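Local atomic coordinates of major allergen Dau c 1 (Daucus carota, PDB entry 2WQL), a protein that belongs to the Bet v 1 family of plant-defence allergens and probably binds small apolar or amphipathic ligands in a large internal cavity. Residues 17-22 with 110-115; 21-26 with 100-105; 33-38 with 141-146; 72-75 with 80-83; 120-123 with 127-130. The protein carries 4 engineered substitutions. One frame throughout, in Å; residues are numbered along the deposited sequence.

Contact 1: residues 17-22 with 110-115; sequences EKIFSG and GGSITK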
# COMPACT_ATOMS: atom_id res chain seq x y z
N GLU A 17 -2.72 21.41 -2.32
CA GLU A 17 -3.08 22.78 -2.67
C GLU A 17 -2.35 23.24 -3.93
O GLU A 17 -2.95 23.81 -4.83
CB GLU A 17 -2.79 23.77 -1.52
CG GLU A 17 -3.98 24.02 -0.59
CD GLU A 17 -3.60 24.76 0.74
OE1 GLU A 17 -3.14 25.95 0.72
OE2 GLU A 17 -3.81 24.16 1.83
N LYS A 18 -1.05 22.97 -3.98
CA LYS A 18 -0.22 23.46 -5.07
C LYS A 18 -0.53 22.72 -6.39
O LYS A 18 -0.62 23.34 -7.44
CB LYS A 18 1.25 23.31 -4.68
CG LYS A 18 2.17 24.42 -5.16
CD LYS A 18 3.50 24.42 -4.36
CE LYS A 18 4.38 25.65 -4.64
NZ LYS A 18 5.83 25.28 -4.67
N ILE A 19 -0.71 21.40 -6.31
CA ILE A 19 -1.05 20.61 -7.50
C ILE A 19 -2.37 21.07 -8.09
O ILE A 19 -2.48 21.31 -9.30
CB ILE A 19 -1.14 19.10 -7.17
CG1 ILE A 19 0.26 18.50 -7.03
CG2 ILE A 19 -1.87 18.33 -8.24
CD1 ILE A 19 1.03 18.41 -8.33
N PHE A 20 -3.37 21.22 -7.24
CA PHE A 20 -4.67 21.69 -7.66
C PHE A 20 -4.61 23.05 -8.33
O PHE A 20 -5.34 23.31 -9.28
CB PHE A 20 -5.62 21.78 -6.47
CG PHE A 20 -7.06 22.01 -6.86
CD1 PHE A 20 -7.83 20.96 -7.37
CD2 PHE A 20 -7.64 23.25 -6.72
CE1 PHE A 20 -9.16 21.15 -7.72
CE2 PHE A 20 -8.97 23.45 -7.07
CZ PHE A 20 -9.73 22.40 -7.57
N SER A 21 -3.75 23.94 -7.84
CA SER A 21 -3.65 25.26 -8.43
C SER A 21 -3.04 25.14 -9.82
O SER A 21 -3.41 25.88 -10.72
CB SER A 21 -2.83 26.21 -7.56
OG SER A 21 -1.46 25.85 -7.59
N GLY A 22 -2.14 24.19 -10.01
CA GLY A 22 -1.48 24.04 -11.28
C GLY A 22 -2.33 23.35 -12.33
O GLY A 22 -2.36 23.76 -13.49
N GLY A 110 3.32 15.05 3.18
CA GLY A 110 3.23 16.42 2.66
C GLY A 110 3.04 16.48 1.15
O GLY A 110 2.98 17.57 0.58
N GLY A 111 2.95 15.31 0.51
CA GLY A 111 2.64 15.23 -0.91
C GLY A 111 1.16 15.03 -1.13
O GLY A 111 0.35 15.41 -0.28
N SER A 112 0.80 14.43 -2.27
CA SER A 112 -0.59 14.28 -2.66
C SER A 112 -0.85 13.11 -3.61
O SER A 112 0.07 12.61 -4.24
CB SER A 112 -1.08 15.57 -3.32
OG SER A 112 -0.30 15.91 -4.47
N ILE A 113 -2.10 12.67 -3.69
CA ILE A 113 -2.57 11.73 -4.70
C ILE A 113 -3.73 12.40 -5.42
O ILE A 113 -4.66 12.86 -4.78
CB ILE A 113 -3.10 10.42 -4.10
CG1 ILE A 113 -2.00 9.68 -3.33
CG2 ILE A 113 -3.59 9.50 -5.20
CD1 ILE A 113 -2.51 8.53 -2.49
N THR A 114 -3.65 12.46 -6.75
CA THR A 114 -4.72 13.02 -7.56
C THR A 114 -5.52 11.83 -8.11
O THR A 114 -4.99 11.03 -8.90
CB THR A 114 -4.15 13.91 -8.69
OG1 THR A 114 -3.49 15.03 -8.12
CG2 THR A 114 -5.22 14.40 -9.62
N LYS A 115 -6.77 11.71 -7.67
CA LYS A 115 -7.63 10.59 -8.03
C LYS A 115 -8.70 11.03 -9.03
O LYS A 115 -9.49 11.92 -8.70
CB LYS A 115 -8.31 10.05 -6.76
CG LYS A 115 -7.31 9.59 -5.67
CD LYS A 115 -7.99 8.96 -4.46
CE LYS A 115 -6.98 8.29 -3.52
NZ LYS A 115 -7.55 8.03 -2.15
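Ile-19 lays its branched side chain over two residues of strand 112-122, Ser-112 and Thr-114, and the contact rests on this one side chain. Its two branches divide the work. CG1 comes to 3.7 Å from OG of Ser-112, and the CG2 methyl lies 3.7 Å from OG1 of Thr-114. The split follows from the first torsion: with chi1 at -76°, CG1 lies beside the backbone N and CG2 is turned anti to it, which spreads the branches over two residues that point to the same side of the strand. The side chains of Ile-19 and Thr-114 meet at a slant, methyl against hydroxyl. Both strand partners offer oxygen to carbon, and the contact across the segments is van der Waals only. The hydroxyl of Ser-112 is not left without a polar partner, because its OG is hydrogen-bonded to the carbonyl O of Val-14, in the loop just before the helix. Ser-112 thus meets helix 16-25 by packing on Ile-19 and the loop before it by a hydrogen bond. Within the helix, OG of Ser-21 bonds to the carbonyl O of Lys-18 at 2.7 Å; that oxygen also accepts the N-H of Gly-22, and both donors reach it from the same face of its plane. Ile-19 further touches Val-14 and Ser-12, while Thr-114 packs against Ile-23 one turn along the helix and against Met-102 and Val-104 of strand 95-106. Helix 16-25 is thus seated on the inner side of the curved sheet of the Bet v 1 fold, where strand 112-122 runs between strands 5-12 and 95-106.

Contact 2: residues 21-26 with 100-105; sequences SGIVLD and THMVVV. Engineered in segment 100-105: Met-102 (natural residue Leu). With P4C (O-acetaldehydyl-hexaethylene glycol), chain E.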
# COMPACT_ATOMS: atom_id res chain seq x y z
N SER A 21 -3.75 23.94 -7.84
CA SER A 21 -3.65 25.26 -8.43
C SER A 21 -3.04 25.14 -9.82
O SER A 21 -3.41 25.88 -10.72
CB SER A 21 -2.83 26.21 -7.56
OG SER A 21 -1.46 25.85 -7.59
N GLY A 22 -2.14 24.19 -10.01
CA GLY A 22 -1.48 24.04 -11.28
C GLY A 22 -2.33 23.35 -12.33
O GLY A 22 -2.36 23.76 -13.49
N ILE A 23 -3.03 22.29 -11.93
CA ILE A 23 -3.74 21.48 -12.91
C ILE A 23 -5.21 21.85 -13.04
O ILE A 23 -5.88 21.31 -13.91
CB ILE A 23 -3.61 19.95 -12.65
CG1 ILE A 23 -4.43 19.53 -11.42
CG2 ILE A 23 -2.14 19.55 -12.51
CD1 ILE A 23 -4.23 18.07 -11.00
N VAL A 24 -5.71 22.78 -12.21
CA VAL A 24 -7.07 23.31 -12.37
C VAL A 24 -7.11 24.85 -12.41
O VAL A 24 -7.43 25.44 -13.45
CB VAL A 24 -8.01 22.82 -11.25
CG1 VAL A 24 -9.35 23.50 -11.34
CG2 VAL A 24 -8.17 21.31 -11.31
N LEU A 25 -6.79 25.49 -11.29
CA LEU A 25 -7.04 26.93 -11.16
C LEU A 25 -6.30 27.79 -12.16
O LEU A 25 -6.90 28.69 -12.77
CB LEU A 25 -6.72 27.42 -9.73
CG LEU A 25 -7.60 26.86 -8.61
CD1 LEU A 25 -7.30 27.52 -7.28
CD2 LEU A 25 -9.07 27.01 -8.97
N ASP A 26 -5.00 27.52 -12.33
CA ASP A 26 -4.11 28.33 -13.15
C ASP A 26 -3.71 27.63 -14.44
O ASP A 26 -2.79 28.07 -15.13
CB ASP A 26 -2.86 28.69 -12.35
CG ASP A 26 -3.18 29.42 -11.05
OD1 ASP A 26 -4.16 30.19 -11.03
OD2 ASP A 26 -2.44 29.23 -10.06
N THR A 100 -15.98 13.07 -16.09
CA THR A 100 -14.85 12.87 -15.17
C THR A 100 -15.01 13.59 -13.82
O THR A 100 -15.59 14.66 -13.73
CB THR A 100 -13.51 13.32 -15.79
OG1 THR A 100 -13.41 14.75 -15.74
CG2 THR A 100 -13.39 12.87 -17.22
N HIS A 101 -14.47 12.99 -12.78
CA HIS A 101 -14.54 13.54 -11.41
C HIS A 101 -13.17 13.40 -10.76
O HIS A 101 -12.66 12.30 -10.65
CB HIS A 101 -15.55 12.78 -10.57
CG HIS A 101 -16.94 12.79 -11.14
ND1 HIS A 101 -17.85 13.79 -10.86
CD2 HIS A 101 -17.56 11.93 -11.99
CE1 HIS A 101 -18.98 13.54 -11.50
NE2 HIS A 101 -18.83 12.42 -12.19
N MET A 102 -12.58 14.52 -10.38
CA MET A 102 -11.22 14.52 -9.87
C MET A 102 -11.17 15.09 -8.47
O MET A 102 -11.84 16.08 -8.15
CB MET A 102 -10.33 15.35 -10.78
CG MET A 102 -8.87 15.17 -10.50
SD MET A 102 -7.88 16.29 -11.49
CE MET A 102 -8.21 17.82 -10.61
N VAL A 103 -10.36 14.48 -7.62
CA VAL A 103 -10.11 15.04 -6.30
C VAL A 103 -8.62 14.89 -5.98
O VAL A 103 -8.03 13.88 -6.29
CB VAL A 103 -11.00 14.36 -5.22
CG1 VAL A 103 -10.66 12.87 -5.09
CG2 VAL A 103 -10.87 15.07 -3.88
N VAL A 104 -8.02 15.92 -5.40
CA VAL A 104 -6.62 15.88 -5.00
C VAL A 104 -6.59 15.70 -3.48
O VAL A 104 -7.09 16.55 -2.76
CB VAL A 104 -5.87 17.17 -5.38
CG1 VAL A 104 -4.41 17.00 -5.16
CG2 VAL A 104 -6.14 17.53 -6.82
N VAL A 105 -6.02 14.61 -2.99
CA VAL A 105 -6.02 14.39 -1.55
C VAL A 105 -4.60 14.43 -0.98
O VAL A 105 -3.68 13.94 -1.61
CB VAL A 105 -6.74 13.05 -1.13
CG1 VAL A 105 -7.88 12.72 -2.07
CG2 VAL A 105 -5.78 11.91 -1.07
O1 P4C E . -8.12 21.58 -16.10
C2 P4C E . -8.36 20.42 -16.43
C3 P4C E . -8.21 19.26 -15.46
O4 P4C E . -8.64 18.06 -16.13
C5 P4C E . -9.00 16.93 -15.30
C6 P4C E . -9.88 15.99 -16.12
O7 P4C E . -9.11 14.95 -16.72
C8 P4C E . -8.63 13.94 -15.81
C9 P4C E . -7.12 13.63 -15.94
O10 P4C E . -6.40 14.03 -14.75
C11 P4C E . -4.99 14.26 -14.95
C12 P4C E . -4.64 15.74 -14.87
O13 P4C E . -4.06 16.19 -16.11
C14 P4C E . -3.63 17.55 -16.12
C15 P4C E . -4.79 18.50 -16.43
O16 P4C E . -4.76 18.93 -17.79
C17 P4C E . -6.05 19.24 -18.36
C18 P4C E . -6.11 18.89 -19.86
O19 P4C E . -7.45 18.65 -20.34
C20 P4C E . -7.78 17.27 -20.61
C21 P4C E . -9.28 17.02 -20.39
O22 P4C E . -9.59 15.91 -19.51
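Met-102, an engineered residue where the natural protein has leucine, lies between helix 16-25 and the rest of strand 95-106 beside the ligand cavity of the Bet v 1 fold. The contact across the segments is wholly apolar and converges on its terminal methyl. CE lies 3.6 Å from CG2 of Val-24, the two side chains reaching toward each other tip to tip, and 4.0 Å from CD1 of Ile-23, whose side chain passes that of Met-102 at a slant. The methionine is extended through its first two torsions and bent at the third (chi3 75°); this last turn swings CE to the helix while SD stays nearer the cavity. Around this trio, Met-102 also packs on Tyr-81, Thr-114 and Thr-116, and Ile-23 on Phe-144 of the long helix 130-153, so helix 16-25, the sheet and the long helix meet around Met-102 and Ile-23.

Ligand contacts form the second group. The bound o-acetaldehydyl-hexaethylene glycol touches SD of Met-102 through its C5 at 4.0 Å, and its C6 lies 3.8 Å from OG1 of Thr-100, a hydroxyl already hydrogen-bonded to the carbonyl O of Ser-83. The closest polar approach to these segments is at the backbone. Here the helix widens into a pi-type turn, with Asp-26 N bonded to Ser-21 O. O1 of the glycol lies 3.1 Å from the carbonyl O of Ile-23; as O1 is modelled as an aldehyde oxygen, a hydrogen bond there is doubtful.

Contact 3: residues 33-38 with 141-146; sequences KAATGA and TALFKA. Engineered in segment 33-38: Thr-36 (natural residue Pro).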
# COMPACT_ATOMS: atom_id res chain seq x y z
N LYS A 33 3.54 27.60 -20.42
CA LYS A 33 4.90 27.68 -19.87
C LYS A 33 5.46 26.27 -19.55
O LYS A 33 6.65 26.03 -19.68
CB LYS A 33 4.93 28.57 -18.63
CG LYS A 33 4.70 30.08 -18.88
N ALA A 34 4.59 25.36 -19.16
CA ALA A 34 5.01 24.04 -18.69
C ALA A 34 5.16 22.99 -19.81
O ALA A 34 6.10 22.20 -19.80
CB ALA A 34 4.03 23.53 -17.63
N ALA A 35 4.20 22.96 -20.73
CA ALA A 35 4.14 21.99 -21.82
C ALA A 35 4.06 22.76 -23.14
O ALA A 35 3.01 22.80 -23.79
CB ALA A 35 2.93 21.09 -21.66
N THR A 36 5.17 23.36 -23.52
CA THR A 36 5.14 24.44 -24.50
C THR A 36 4.45 24.08 -25.83
O THR A 36 3.72 24.91 -26.41
CB THR A 36 6.54 25.03 -24.75
OG1 THR A 36 6.41 26.21 -25.55
CG2 THR A 36 7.43 24.02 -25.47
N GLY A 37 4.67 22.86 -26.32
CA GLY A 37 4.07 22.45 -27.59
C GLY A 37 2.88 21.50 -27.50
O GLY A 37 2.30 21.16 -28.53
N ALA A 38 2.52 21.07 -26.30
CA ALA A 38 1.45 20.08 -26.13
C ALA A 38 0.18 20.46 -26.91
O ALA A 38 -0.37 19.62 -27.63
CB ALA A 38 1.12 19.87 -24.66
N THR A 141 -1.02 11.70 -17.63
CA THR A 141 0.09 11.62 -16.71
C THR A 141 1.24 12.48 -17.22
O THR A 141 1.85 13.21 -16.47
CB THR A 141 0.53 10.16 -16.48
OG1 THR A 141 -0.59 9.40 -16.03
CG2 THR A 141 1.64 10.07 -15.46
N ALA A 142 1.52 12.40 -18.51
CA ALA A 142 2.58 13.21 -19.14
C ALA A 142 2.36 14.70 -18.86
O ALA A 142 3.28 15.41 -18.49
CB ALA A 142 2.64 12.96 -20.64
N LEU A 143 1.13 15.15 -19.05
CA LEU A 143 0.80 16.54 -18.85
C LEU A 143 0.84 16.90 -17.36
O LEU A 143 1.38 17.94 -16.98
CB LEU A 143 -0.57 16.86 -19.45
CG LEU A 143 -1.01 18.32 -19.44
CD1 LEU A 143 0.02 19.19 -20.16
CD2 LEU A 143 -2.40 18.45 -20.06
N PHE A 144 0.30 16.03 -16.52
CA PHE A 144 0.38 16.21 -15.07
C PHE A 144 1.81 16.46 -14.62
O PHE A 144 2.09 17.41 -13.89
CB PHE A 144 -0.16 14.98 -14.34
CG PHE A 144 -0.15 15.09 -12.84
CD1 PHE A 144 -1.31 15.44 -12.16
CD2 PHE A 144 0.99 14.87 -12.12
CE1 PHE A 144 -1.33 15.55 -10.79
CE2 PHE A 144 0.99 14.98 -10.75
CZ PHE A 144 -0.18 15.33 -10.08
N LYS A 145 2.72 15.59 -15.07
CA LYS A 145 4.10 15.63 -14.63
C LYS A 145 4.88 16.80 -15.20
O LYS A 145 5.82 17.30 -14.58
CB LYS A 145 4.79 14.30 -14.95
CG LYS A 145 4.31 13.11 -14.08
CD LYS A 145 4.61 13.34 -12.60
CE LYS A 145 4.35 12.10 -11.73
NZ LYS A 145 4.62 12.42 -10.27
N ALA A 146 4.52 17.25 -16.40
CA ALA A 146 5.13 18.46 -16.95
C ALA A 146 4.76 19.64 -16.05
O ALA A 146 5.58 20.51 -15.79
CB ALA A 146 4.67 18.68 -18.39
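The end of helix 27-34 meets the middle of the long helix 130-153, the helix that runs beneath the ligand cavity in the Bet v 1 fold. Three alanines and a leucine make the contact, and the small side chains let the backbones come close, with CA of Ala-34 and CA of Ala-146 5.8 Å apart. CB of Ala-34 rests against the carbonyl O of Ala-146 at 3.9 Å. One residue on, Ala-35 is the first to leave helical geometry, and its methyl faces two partners on successive turns: CD1 of Leu-143 at 3.8 Å and CB of Ala-146 at 4.4 Å. Leu-143 approaches from the flank. Its CG is turned anti to the backbone N (chi1 -174°), and chi2 brings CD1 forward to the methyl of Ala-35. The same leucine also touches the bound glycol, so it lies between the cavity and the turn that follows helix 27-34. Ala-34 packs further along the long helix on Tyr-150. Methyl against methyl and methyl against carbonyl give the contact neither direction nor charge; it is consistent with a fit set by shape and by the close approach of the two backbones.

Contact 4: residues 72-75 with 80-83; sequences DAVN and SYDS. Engineered in segment 80-83: Ser-80 (natural residue Thr). With P4C (O-acetaldehydyl-hexaethylene glycol), chain E.
Val-74 and Tyr-81 face each other across the beta hairpin of strands 66-75 and 80-87, a non-hydrogen-bonded pair on the inner side of the Bet v 1 sheet. Their side chains meet at a slant: CG2 of Val-74 lies 4.0 Å from CE1 of the tyrosine, and the ring is oblique to it. With chi1 at -174° the ring is carried away from its own backbone N and on toward the cavity, where CE2 comes to 3.8 Å from C3 of the bound glycol; its OH is hydrogen-bonded to OG1 of Thr-71. Val-24 of helix 16-25 touches both residues of the pair.

The other face carries Ala-73 beside Asp-82 and Asn-75 beside the engineered Ser-80. The methyl of Ala-73 lies 3.5 Å from OD2 of Asp-82, whose OD1 is bonded to ND1 of His-101. CB of Asn-75 meets OG of Ser-80, while its amide oxygen turns back to the N-H of Ala-78 in the turn.

Between these faces the backbones are paired regularly near the turn, and the N-H of Asp-82 points almost straight at Ala-73 O (3.0 Å, 179°). Farther along, the pairing opens into a classic beta bulge: Asp-82 O accepts both Asp-72 N at 2.9 Å and Ala-73 N at 3.2 Å, the two donors reaching it from the same face of its carbonyl plane.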
# COMPACT_ATOMS: atom_id res chain seq x y z
N ASP A 72 -18.02 21.19 -15.16
CA ASP A 72 -19.31 21.00 -14.49
C ASP A 72 -19.29 21.60 -13.09
O ASP A 72 -20.30 22.11 -12.63
CB ASP A 72 -19.66 19.53 -14.41
CG ASP A 72 -19.69 18.85 -15.77
OD1 ASP A 72 -20.54 19.23 -16.61
OD2 ASP A 72 -18.86 17.93 -16.01
N ALA A 73 -18.15 21.54 -12.41
CA ALA A 73 -18.05 22.01 -11.01
C ALA A 73 -16.58 22.20 -10.61
O ALA A 73 -15.69 21.46 -11.04
CB ALA A 73 -18.74 21.05 -10.05
N VAL A 74 -16.34 23.22 -9.80
CA VAL A 74 -15.03 23.45 -9.17
C VAL A 74 -15.23 23.74 -7.70
O VAL A 74 -16.10 24.53 -7.33
CB VAL A 74 -14.33 24.68 -9.73
CG1 VAL A 74 -12.84 24.63 -9.44
CG2 VAL A 74 -14.54 24.80 -11.21
N ASN A 75 -14.45 23.08 -6.85
CA ASN A 75 -14.48 23.33 -5.43
C ASN A 75 -13.06 23.61 -4.97
O ASN A 75 -12.29 22.71 -4.78
CB ASN A 75 -15.13 22.18 -4.67
CG ASN A 75 -15.47 22.54 -3.25
OD1 ASN A 75 -14.64 23.11 -2.54
ND2 ASN A 75 -16.68 22.21 -2.82
N SER A 80 -11.52 19.62 -5.52
CA SER A 80 -12.16 18.73 -6.47
C SER A 80 -12.55 19.47 -7.74
O SER A 80 -12.77 20.69 -7.72
CB SER A 80 -13.39 18.04 -5.86
OG SER A 80 -14.49 18.91 -5.74
N TYR A 81 -12.62 18.73 -8.84
CA TYR A 81 -12.92 19.30 -10.17
C TYR A 81 -13.68 18.25 -10.96
O TYR A 81 -13.26 17.10 -11.03
CB TYR A 81 -11.62 19.67 -10.90
CG TYR A 81 -11.79 20.39 -12.23
CD1 TYR A 81 -12.14 21.74 -12.28
CD2 TYR A 81 -11.57 19.74 -13.44
CE1 TYR A 81 -12.28 22.40 -13.50
CE2 TYR A 81 -11.71 20.38 -14.65
CZ TYR A 81 -12.07 21.71 -14.68
OH TYR A 81 -12.21 22.35 -15.89
N ASP A 82 -14.83 18.66 -11.51
CA ASP A 82 -15.66 17.79 -12.34
C ASP A 82 -15.78 18.40 -13.72
O ASP A 82 -16.03 19.59 -13.84
CB ASP A 82 -17.05 17.64 -11.73
CG ASP A 82 -17.01 17.12 -10.30
OD1 ASP A 82 -16.42 16.06 -10.06
OD2 ASP A 82 -17.57 17.79 -9.40
N SER A 83 -15.60 17.59 -14.75
CA SER A 83 -15.66 18.05 -16.13
C SER A 83 -16.04 16.95 -17.08
O SER A 83 -15.82 15.76 -16.79
CB SER A 83 -14.31 18.60 -16.55
OG SER A 83 -13.32 17.61 -16.44
O1 P4C E . -8.12 21.58 -16.10
C2 P4C E . -8.36 20.42 -16.43
C3 P4C E . -8.21 19.26 -15.46
O4 P4C E . -8.64 18.06 -16.13
C5 P4C E . -9.00 16.93 -15.30
C6 P4C E . -9.88 15.99 -16.12
O7 P4C E . -9.11 14.95 -16.72
C8 P4C E . -8.63 13.94 -15.81
C9 P4C E . -7.12 13.63 -15.94
O10 P4C E . -6.40 14.03 -14.75
C11 P4C E . -4.99 14.26 -14.95
C12 P4C E . -4.64 15.74 -14.87
O13 P4C E . -4.06 16.19 -16.11
C14 P4C E . -3.63 17.55 -16.12
C15 P4C E . -4.79 18.50 -16.43
O16 P4C E . -4.76 18.93 -17.79
C17 P4C E . -6.05 19.24 -18.36
C18 P4C E . -6.11 18.89 -19.86
O19 P4C E . -7.45 18.65 -20.34
C20 P4C E . -7.78 17.27 -20.61
C21 P4C E . -9.28 17.02 -20.39
O22 P4C E . -9.59 15.91 -19.51

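Contact 5: residues 120-123 with 127-130; sequences FHTK and VVPE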
# COMPACT_ATOMS: atom_id res chain seq x y z
N PHE A 120 -17.67 6.54 -19.06
CA PHE A 120 -17.89 6.61 -20.50
C PHE A 120 -19.35 6.29 -20.85
O PHE A 120 -19.81 5.16 -20.68
CB PHE A 120 -16.97 5.63 -21.24
CG PHE A 120 -15.52 5.78 -20.89
CD1 PHE A 120 -14.96 4.97 -19.92
CD2 PHE A 120 -14.72 6.71 -21.52
CE1 PHE A 120 -13.62 5.10 -19.59
CE2 PHE A 120 -13.38 6.85 -21.21
CZ PHE A 120 -12.83 6.05 -20.24
N HIS A 121 -20.06 7.29 -21.36
CA HIS A 121 -21.41 7.11 -21.85
C HIS A 121 -21.41 6.82 -23.34
O HIS A 121 -21.04 7.68 -24.14
CB HIS A 121 -22.22 8.38 -21.58
CG HIS A 121 -22.32 8.71 -20.12
ND1 HIS A 121 -23.14 8.02 -19.26
CD2 HIS A 121 -21.68 9.65 -19.38
CE1 HIS A 121 -23.01 8.53 -18.04
NE2 HIS A 121 -22.13 9.51 -18.09
N THR A 122 -21.84 5.62 -23.70
CA THR A 122 -21.82 5.18 -25.09
C THR A 122 -23.23 4.82 -25.60
O THR A 122 -24.12 4.51 -24.81
CB THR A 122 -20.90 3.95 -25.26
OG1 THR A 122 -21.54 2.78 -24.75
CG2 THR A 122 -19.58 4.15 -24.53
N LYS A 123 -23.42 4.85 -26.92
CA LYS A 123 -24.66 4.41 -27.54
C LYS A 123 -24.74 2.88 -27.50
O LYS A 123 -23.85 2.19 -28.00
CB LYS A 123 -24.74 4.92 -28.98
N VAL A 127 -18.47 -0.76 -26.12
CA VAL A 127 -17.41 -0.70 -25.11
C VAL A 127 -16.20 0.10 -25.64
O VAL A 127 -15.79 -0.08 -26.78
CB VAL A 127 -16.98 -2.11 -24.67
CG1 VAL A 127 -15.77 -2.03 -23.77
CG2 VAL A 127 -18.16 -2.81 -23.97
N VAL A 128 -15.66 0.97 -24.80
CA VAL A 128 -14.42 1.68 -25.10
C VAL A 128 -13.23 0.75 -24.86
O VAL A 128 -13.05 0.27 -23.74
CB VAL A 128 -14.23 2.90 -24.21
CG1 VAL A 128 -12.97 3.65 -24.62
CG2 VAL A 128 -15.47 3.82 -24.28
N PRO A 129 -12.41 0.47 -25.89
CA PRO A 129 -11.33 -0.50 -25.74
C PRO A 129 -10.23 -0.08 -24.76
O PRO A 129 -9.95 1.11 -24.61
CB PRO A 129 -10.74 -0.60 -27.15
CG PRO A 129 -11.80 -0.11 -28.03
CD PRO A 129 -12.52 0.93 -27.29
N GLU A 130 -9.61 -1.08 -24.13
CA GLU A 130 -8.57 -0.86 -23.14
C GLU A 130 -7.40 -0.02 -23.71
O GLU A 130 -6.85 0.82 -23.00
CB GLU A 130 -8.10 -2.21 -22.56
CG GLU A 130 -7.34 -2.14 -21.22
CD GLU A 130 -8.13 -1.44 -20.07
OE1 GLU A 130 -9.39 -1.46 -20.08
OE2 GLU A 130 -7.47 -0.87 -19.16
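The end of strand 112-122 and the loop leading into helix 130-153 run past each other with their backbones well separated, CA of Phe-120 to CA of Val-128 being 7.6 Å and CA of Thr-122 to CA of Val-127 7.4 Å. Side chains bridge the gap, and a single methyl, CG2 of Val-128, makes every close approach. It lies 3.8 Å from CB of Phe-120 and 3.9 Å from CG of the same residue, and so meets the root of the side chain and the near part of the ring, to which it stands oblique. The two side chains cross at about a right angle. From the other strand residue that points the same way, CG2 of Thr-122 approaches the same methyl at 4.1 Å. In Val-128, CG1 takes the place opposite the backbone N (chi1 -177°), and CG2 is left beside that N and directed into the notch between Phe-120 and Thr-122. Thr-122 turns its methyl to this apolar contact, while its OG1 is hydrogen-bonded to the carbonyl O of Ala-126 in the intervening turn. The backbone N of Val-128 bonds to OE1 of Gln-4, whose own backbone pairs with Phe-120, so Gln-4, just before strand 5-12, is bonded to both segments. Ile-133 of helix 130-153 touches both Phe-120 and Val-128. Ile-98 also touches Phe-120, and Ile-95 touches Val-128, both from the neighbouring strand 95-106. The chemistry divides cleanly: hydrogen bonds of Thr-122 and Gln-4 probably help fix the path of the chain here, while the buried valine packs its methyl on carbon alone, between the strand end and the start of helix 130-153.

How the contacts relate
Contacts 1 and 2 are buried and share helix 16-25, which meets neighbouring strands of one sheet; neither is hydrogen-bonded across, and contact 1 sets isoleucine carbons against hydroxyl oxygens, contact 2 methyl against methyl. Contact 4, partly buried, is the one built on backbone hydrogen bonds, and it joins contact 2 both through strand pairing and at the bound glycol. Phe-144, within 141-146, touches Ile-19 of contact 1 and Ile-23 of contact 2, linking them to contact 3, whose alanine packing lies at the surface. Contact 5, partly buried and apolar, stands apart at the far end of strand 112-122, its centre about 29 Å from that of contact 1.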